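Local atomic coordinates of protein argonaute (Marinitoga piezophila, PDB entry 5I4A), a protein that cleaves single-stranded target DNA, and can bind and cleave target RNA, using short guide RNAs that carry a 5'-hydroxyl end. Residues Y92-I95 with K96-L100; F104-K107 with K108-F112. All blocks are in the same frame, centred on the assembly; numbering follows the deposited sequence.

Contact 1: residues Y92-I95 with K96-L100. With nucleotides of chain B.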
loop_
_atom_site.group_PDB
_atom_site.type_symbol
_atom_site.label_atom_id
_atom_site.label_comp_id
_atom_site.label_asym_id
_atom_site.label_seq_id
_atom_site.Cartn_x
_atom_site.Cartn_y
_atom_site.Cartn_z
ATOM N N TYR A 92 -4.525 18.629 -14.567
ATOM C CA TYR A 92 -4.863 18.393 -13.166
ATOM C C TYR A 92 -5.335 19.673 -12.489
ATOM O O TYR A 92 -6.352 19.682 -11.784
ATOM C CB TYR A 92 -3.656 17.811 -12.429
ATOM C CG TYR A 92 -3.663 16.304 -12.312
ATOM C CD1 TYR A 92 -4.748 15.634 -11.762
ATOM C CD2 TYR A 92 -2.584 15.552 -12.754
ATOM C CE1 TYR A 92 -4.756 14.254 -11.653
ATOM C CE2 TYR A 92 -2.582 14.175 -12.650
ATOM C CZ TYR A 92 -3.668 13.530 -12.097
ATOM O OH TYR A 92 -3.665 12.158 -11.996
ATOM N N LYS A 93 -4.600 20.769 -12.687
ATOM C CA LYS A 93 -5.001 22.041 -12.097
ATOM C C LYS A 93 -6.319 22.529 -12.676
ATOM O O LYS A 93 -7.122 23.144 -11.963
ATOM C CB LYS A 93 -3.905 23.086 -12.309
ATOM C CG LYS A 93 -2.584 22.743 -11.634
ATOM C CD LYS A 93 -1.488 23.716 -12.037
ATOM C CE LYS A 93 -1.833 25.140 -11.636
ATOM N NZ LYS A 93 -0.779 26.096 -12.073
ATOM N N TYR A 94 -6.565 22.255 -13.956
ATOM C CA TYR A 94 -7.812 22.693 -14.572
ATOM C C TYR A 94 -9.002 21.918 -14.019
ATOM O O TYR A 94 -10.081 22.487 -13.819
ATOM C CB TYR A 94 -7.736 22.545 -16.089
ATOM C CG TYR A 94 -8.988 23.020 -16.776
ATOM C CD1 TYR A 94 -9.423 24.328 -16.622
ATOM C CD2 TYR A 94 -9.741 22.165 -17.566
ATOM C CE1 TYR A 94 -10.570 24.773 -17.239
ATOM C CE2 TYR A 94 -10.893 22.603 -18.188
ATOM C CZ TYR A 94 -11.302 23.909 -18.020
ATOM O OH TYR A 94 -12.445 24.360 -18.634
ATOM N N ILE A 95 -8.824 20.618 -13.772
ATOM C CA ILE A 95 -9.892 19.820 -13.176
ATOM C C ILE A 95 -10.186 20.305 -11.765
ATOM O O ILE A 95 -11.350 20.434 -11.364
ATOM C CB ILE A 95 -9.511 18.328 -13.197
ATOM C CG1 ILE A 95 -9.598 17.788 -14.626
ATOM C CG2 ILE A 95 -10.396 17.523 -12.247
ATOM C CD1 ILE A 95 -8.635 16.664 -14.900
ATOM N N LYS A 96 -9.135 20.586 -10.994
ATOM C CA LYS A 96 -9.310 21.104 -9.642
ATOM C C LYS A 96 -10.115 22.397 -9.647
ATOM O O LYS A 96 -11.032 22.574 -8.835
ATOM C CB LYS A 96 -7.942 21.320 -8.996
ATOM C CG LYS A 96 -7.984 21.879 -7.588
ATOM C CD LYS A 96 -6.575 22.082 -7.060
ATOM C CE LYS A 96 -6.581 22.491 -5.603
ATOM N NZ LYS A 96 -5.199 22.568 -5.063
ATOM N N LYS A 97 -9.785 23.315 -10.558
ATOM C CA LYS A 97 -10.505 24.584 -10.629
ATOM C C LYS A 97 -11.990 24.362 -10.876
ATOM O O LYS A 97 -12.838 24.982 -10.224
ATOM C CB LYS A 97 -9.917 25.471 -11.727
ATOM C CG LYS A 97 -10.856 26.594 -12.137
ATOM C CD LYS A 97 -10.292 27.444 -13.259
ATOM C CE LYS A 97 -11.312 28.489 -13.699
ATOM N NZ LYS A 97 -11.843 29.259 -12.536
ATOM N N LEU A 98 -12.325 23.480 -11.820
ATOM C CA LEU A 98 -13.727 23.234 -12.141
ATOM C C LEU A 98 -14.482 22.690 -10.933
ATOM O O LEU A 98 -15.597 23.133 -10.634
ATOM C CB LEU A 98 -13.831 22.275 -13.325
ATOM C CG LEU A 98 -13.418 22.844 -14.683
ATOM C CD1 LEU A 98 -13.557 21.791 -15.770
ATOM C CD2 LEU A 98 -14.243 24.077 -15.017
ATOM N N PHE A 99 -13.888 21.723 -10.229
ATOM C CA PHE A 99 -14.505 21.203 -9.012
ATOM C C PHE A 99 -14.666 22.302 -7.968
ATOM O O PHE A 99 -15.739 22.458 -7.375
ATOM C CB PHE A 99 -13.671 20.051 -8.448
ATOM C CG PHE A 99 -13.992 18.709 -9.048
ATOM C CD1 PHE A 99 -15.046 17.952 -8.560
ATOM C CD2 PHE A 99 -13.230 18.197 -10.085
ATOM C CE1 PHE A 99 -15.338 16.714 -9.101
ATOM C CE2 PHE A 99 -13.518 16.959 -10.631
ATOM C CZ PHE A 99 -14.575 16.217 -10.138
ATOM N N LEU A 100 -13.602 23.073 -7.728
ATOM C CA LEU A 100 -13.681 24.156 -6.752
ATOM C C LEU A 100 -14.678 25.221 -7.192
ATOM O O LEU A 100 -15.384 25.801 -6.358
ATOM C CB LEU A 100 -12.299 24.771 -6.529
ATOM C CG LEU A 100 -11.253 23.924 -5.795
ATOM C CD1 LEU A 100 -9.944 24.688 -5.667
ATOM C CD2 LEU A 100 -11.758 23.500 -4.426
ATOM P P A B 11 -0.221 11.691 -10.559
ATOM O OP1 A B 11 -1.299 12.023 -9.596
ATOM O OP2 A B 11 -0.558 11.382 -11.972
ATOM O "O5'" A B 11 0.812 12.900 -10.537
ATOM C "C5'" A B 11 1.809 13.034 -11.538
ATOM C "C4'" A B 11 2.354 14.435 -11.557
ATOM O "O4'" A B 11 1.321 15.334 -12.041
ATOM C "C3'" A B 11 2.732 14.981 -10.187
ATOM O "O3'" A B 11 4.045 14.628 -9.764
ATOM C "C2'" A B 11 2.500 16.481 -10.334
ATOM O "O2'" A B 11 3.589 17.116 -10.988
ATOM C "C1'" A B 11 1.292 16.509 -11.261
ATOM N N9 A B 11 0.027 16.526 -10.506
ATOM C C8 A B 11 -0.699 15.474 -9.995
ATOM N N7 A B 11 -1.793 15.843 -9.370
ATOM C C5 A B 11 -1.775 17.232 -9.482
ATOM C C6 A B 11 -2.645 18.241 -9.038
ATOM N N6 A B 11 -3.772 18.006 -8.352
ATOM N N1 A B 11 -2.317 19.517 -9.327
ATOM C C2 A B 11 -1.197 19.774 -10.015
ATOM N N3 A B 11 -0.300 18.915 -10.483
ATOM C C4 A B 11 -0.659 17.656 -10.177
#

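Contact 2: residues F104-K107 with K108-F112. With nucleotides of chain B.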
loop_
_atom_site.group_PDB
_atom_site.type_symbol
_atom_site.label_atom_id
_atom_site.label_comp_id
_atom_site.label_asym_id
_atom_site.label_seq_id
_atom_site.Cartn_x
_atom_site.Cartn_y
_atom_site.Cartn_z
ATOM N N PHE A 104 -17.054 22.141 -4.732
ATOM C CA PHE A 104 -16.497 20.938 -4.134
ATOM C C PHE A 104 -15.322 21.307 -3.238
ATOM O O PHE A 104 -14.588 22.261 -3.504
ATOM C CB PHE A 104 -16.029 19.959 -5.211
ATOM C CG PHE A 104 -17.140 19.191 -5.871
ATOM C CD1 PHE A 104 -18.064 19.835 -6.677
ATOM C CD2 PHE A 104 -17.243 17.820 -5.704
ATOM C CE1 PHE A 104 -19.083 19.128 -7.290
ATOM C CE2 PHE A 104 -18.260 17.105 -6.316
ATOM C CZ PHE A 104 -19.181 17.761 -7.110
ATOM N N TYR A 105 -15.153 20.547 -2.160
ATOM C CA TYR A 105 -13.948 20.655 -1.355
ATOM C C TYR A 105 -12.855 19.792 -1.964
ATOM O O TYR A 105 -13.118 18.696 -2.467
ATOM C CB TYR A 105 -14.208 20.220 0.088
ATOM C CG TYR A 105 -15.019 21.201 0.901
ATOM C CD1 TYR A 105 -15.227 22.500 0.454
ATOM C CD2 TYR A 105 -15.572 20.830 2.120
ATOM C CE1 TYR A 105 -15.974 23.399 1.195
ATOM C CE2 TYR A 105 -16.314 21.721 2.869
ATOM C CZ TYR A 105 -16.515 23.004 2.403
ATOM O OH TYR A 105 -17.252 23.891 3.153
ATOM N N PHE A 106 -11.627 20.294 -1.929
ATOM C CA PHE A 106 -10.472 19.527 -2.365
ATOM C C PHE A 106 -9.812 18.866 -1.163
ATOM O O PHE A 106 -9.672 19.477 -0.100
ATOM C CB PHE A 106 -9.457 20.406 -3.098
ATOM C CG PHE A 106 -8.138 19.727 -3.341
ATOM C CD1 PHE A 106 -7.989 18.824 -4.380
ATOM C CD2 PHE A 106 -7.048 19.984 -2.522
ATOM C CE1 PHE A 106 -6.777 18.192 -4.601
ATOM C CE2 PHE A 106 -5.834 19.356 -2.737
ATOM C CZ PHE A 106 -5.698 18.459 -3.779
ATOM N N LYS A 107 -9.418 17.610 -1.342
ATOM C CA LYS A 107 -8.686 16.856 -0.337
ATOM C C LYS A 107 -7.500 16.189 -1.016
ATOM O O LYS A 107 -7.592 15.786 -2.180
ATOM C CB LYS A 107 -9.591 15.816 0.341
ATOM C CG LYS A 107 -8.974 15.099 1.533
ATOM C CD LYS A 107 -10.054 14.432 2.375
ATOM C CE LYS A 107 -9.467 13.511 3.432
ATOM N NZ LYS A 107 -9.473 12.085 2.994
ATOM N N LYS A 108 -6.387 16.089 -0.285
ATOM C CA LYS A 108 -5.139 15.591 -0.851
ATOM C C LYS A 108 -5.353 14.248 -1.542
ATOM O O LYS A 108 -6.131 13.408 -1.081
ATOM C CB LYS A 108 -4.082 15.465 0.250
ATOM C CG LYS A 108 -2.648 15.358 -0.251
ATOM C CD LYS A 108 -1.660 15.380 0.910
ATOM C CE LYS A 108 -0.225 15.235 0.432
ATOM N NZ LYS A 108 0.742 15.296 1.564
ATOM N N GLY A 109 -4.667 14.060 -2.666
ATOM C CA GLY A 109 -4.901 12.911 -3.516
ATOM C C GLY A 109 -5.942 13.119 -4.590
ATOM O O GLY A 109 -6.438 12.134 -5.149
ATOM N N ASN A 110 -6.291 14.372 -4.893
ATOM C CA ASN A 110 -7.292 14.712 -5.906
ATOM C C ASN A 110 -8.660 14.124 -5.573
ATOM O O ASN A 110 -9.412 13.726 -6.467
ATOM C CB ASN A 110 -6.841 14.284 -7.306
ATOM C CG ASN A 110 -5.732 15.163 -7.853
ATOM O OD1 ASN A 110 -5.772 16.386 -7.720
ATOM N ND2 ASN A 110 -4.730 14.542 -8.464
ATOM N N ASN A 111 -8.984 14.063 -4.285
ATOM C CA ASN A 111 -10.325 13.732 -3.831
ATOM C C ASN A 111 -11.150 15.010 -3.770
ATOM O O ASN A 111 -10.697 16.020 -3.220
ATOM C CB ASN A 111 -10.290 13.057 -2.460
ATOM C CG ASN A 111 -9.643 11.690 -2.500
ATOM O OD1 ASN A 111 -10.296 10.693 -2.798
ATOM N ND2 ASN A 111 -8.352 11.635 -2.198
ATOM N N PHE A 112 -12.352 14.968 -4.339
ATOM C CA PHE A 112 -13.214 16.141 -4.417
ATOM C C PHE A 112 -14.504 15.852 -3.661
ATOM O O PHE A 112 -15.298 14.998 -4.069
ATOM C CB PHE A 112 -13.475 16.530 -5.868
ATOM C CG PHE A 112 -12.249 17.032 -6.576
ATOM C CD1 PHE A 112 -11.721 18.277 -6.272
ATOM C CD2 PHE A 112 -11.611 16.257 -7.529
ATOM C CE1 PHE A 112 -10.590 18.743 -6.912
ATOM C CE2 PHE A 112 -10.478 16.717 -8.171
ATOM C CZ PHE A 112 -9.967 17.960 -7.862
ATOM P P C B 8 -5.950 6.852 4.109
ATOM O OP1 C B 8 -6.714 5.802 3.385
ATOM O OP2 C B 8 -4.565 6.573 4.578
ATOM O "O5'" C B 8 -5.910 8.141 3.177
ATOM C "C5'" C B 8 -7.050 8.987 3.066
ATOM C "C4'" C B 8 -6.644 10.376 2.621
ATOM O "O4'" C B 8 -5.999 11.082 3.709
ATOM C "C3'" C B 8 -5.619 10.410 1.508
ATOM O "O3'" C B 8 -6.201 10.205 0.230
ATOM C "C2'" C B 8 -4.969 11.773 1.686
ATOM O "O2'" C B 8 -5.793 12.795 1.138
ATOM C "C1'" C B 8 -4.970 11.909 3.210
ATOM P P A B 11 -0.221 11.691 -10.559
ATOM O OP1 A B 11 -1.299 12.023 -9.596
ATOM O OP2 A B 11 -0.558 11.382 -11.972
ATOM O "O5'" A B 11 0.812 12.900 -10.537
ATOM C "C5'" A B 11 1.809 13.034 -11.538
ATOM C "C4'" A B 11 2.354 14.435 -11.557
ATOM O "O4'" A B 11 1.321 15.334 -12.041
ATOM C "C3'" A B 11 2.732 14.981 -10.187
ATOM O "O3'" A B 11 4.045 14.628 -9.764
ATOM C "C2'" A B 11 2.500 16.481 -10.334
ATOM O "O2'" A B 11 3.589 17.116 -10.988
ATOM C "C1'" A B 11 1.292 16.509 -11.261
ATOM N N9 A B 11 0.027 16.526 -10.506
ATOM C C8 A B 11 -0.699 15.474 -9.995
ATOM N N7 A B 11 -1.793 15.843 -9.370
ATOM C C5 A B 11 -1.775 17.232 -9.482
ATOM C C6 A B 11 -2.645 18.241 -9.038
ATOM N N6 A B 11 -3.772 18.006 -8.352
ATOM N N1 A B 11 -2.317 19.517 -9.327
ATOM C C2 A B 11 -1.197 19.774 -10.015
ATOM N N3 A B 11 -0.300 18.915 -10.483
ATOM C C4 A B 11 -0.659 17.656 -10.177
ATOM P P C B 9 -6.083 8.778 -0.502
ATOM O OP1 C B 9 -7.043 8.767 -1.633
ATOM O OP2 C B 9 -6.167 7.722 0.539
ATOM O "O5'" C B 9 -4.608 8.775 -1.104
ATOM C "C5'" C B 9 -4.247 9.679 -2.138
ATOM C "C4'" C B 9 -2.954 10.393 -1.839
ATOM O "O4'" C B 9 -2.820 10.577 -0.406
ATOM C "C3'" C B 9 -1.680 9.666 -2.242
ATOM O "O3'" C B 9 -1.360 9.842 -3.614
ATOM C "C2'" C B 9 -0.644 10.266 -1.300
ATOM O "O2'" C B 9 -0.234 11.545 -1.759
ATOM C "C1'" C B 9 -1.467 10.454 -0.027
#

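Contact 1: residues Y92-I95 with K96-L100
Within the last turns of helix 84-101, in the N-terminal domain, Tyr94 and Ile95 meet Leu98 and Phe99 one turn further on. Four consecutive i to i+4 backbone bonds carry the helix through this region; the straightest runs from Phe99 N to Ile95 O, at 172° with a length of 3.1 Å. In two of these pairs the side chains touch as well. Leu98 CD1 lies 4.1 Å from the centroid of the Tyr94 ring and 30° off its normal, an off-centre CH-pi contact over one face. With CG anti to the backbone N (chi1 -178°), the Tyr94 ring is swung back against Leu98, although its CB points away. Ile95 and Phe99 instead run side by side in the same direction, with Ile95 CG2 3.6 Å from Phe99 CE2. The phenyl edge also meets the carbonyl of the earlier turn: Ile95 O lies in the ring plane, 3.2 Å from Phe99 CD2.

Tyr92 carries the helix to the guide RNA. One face of its ring lies flat against the imidazole part of A11 of chain B, the planes nearly parallel, with N7 over the ring centre 3.4 Å from its plane. Beyond the base, Tyr92 OH donates to A11 OP2 at 3.2 Å, and the backbone N of Ile137 is a further partner of this hydroxyl. Lys93 touches the same base through its aliphatic part, with CG 3.7 Å from A11 C2, while its ammonium group bonds to Lys43 O.

The chemistry is therefore divided: apolar groups pack on one another along the helix, while the likewise buried Tyr92 meets a nucleotide at two points, its ring against the base and its hydroxyl at the phosphate, which would probably limit sliding of A11 across the ring.

Contact 2: residues F104-K107 with K108-F112
Phe106 and Phe112 meet across a tight antiparallel hairpin as a non-hydrogen-bonded pair, their rings on the same face. Neither stacked nor edge-to-face, the rings are inclined at 55°, and the closest atoms are Phe106 CD1 and Phe112 CE1, 3.6 Å apart. The edge of the Phe106 ring also meets Asn110 OD1, near the ring plane, while Lys108 N lies over one face.

Asn110 sets its amide against the Hoogsteen edge (N6 and N7) of adenine A11 of chain B: OD1 accepts from N6 at 2.7 Å and ND2 donates to N7 at 3.3 Å, both weak bonds. CG stands anti to the carbonyl carbon, and this torsion (chi1 -73°) brings the amide up to the base edge.

Lys107 and Asn111 occupy the opposite face, with Lys107 CB 4.0 Å from Asn111 CB. Lys107 N donates to Asn111 O at 2.8 Å in the carbonyl plane, and Asn111 N returns a bond to Lys107 O. Asn111 ND2 donates to Lys108 O, which lies 6° out of the amide plane, and to C9 of chain B OP1 at 3.2 Å; Lys151 NZ binds OD1. A leucine in place of Asn111 would probably leave Lys108 O, the C9 phosphate and the Lys151 ammonium each without this amide partner.

Gly109 CA comes within 3.6 Å of C9 C5', where a side chain would collide with the sugar. Lys108 and Gly109 have the backbone angles of a type II turn, and Asn110 and Asn111 both face Lys107: the G1 beta bulge that goes with such a turn, here closing the hairpin that opens linker L1 beside the guide strand.

Contact 1 is buried and helical, in the N-terminal domain; contact 2 is partly buried, forming the hairpin that follows directly in linker L1, with Lys108 exposed at its turn. They press together where Phe99 stacks on Phe112, and Phe99 CB comes 3.4 Å from Phe112 CD1. Lys96 adds a cation-pi contact to Phe106. Both reach A11 of chain B, but with different chemistry: the helix offers an aromatic face and a phenol hydroxyl, the turn an asparagine amide at the base edge. Tyr92 CE1 packs 3.2 Å from Asn110 ND2, joining the two sets of contacts. Contact 2 also runs on to C9, whose phosphate takes the Asn111 amide, and lies against the C8 sugar.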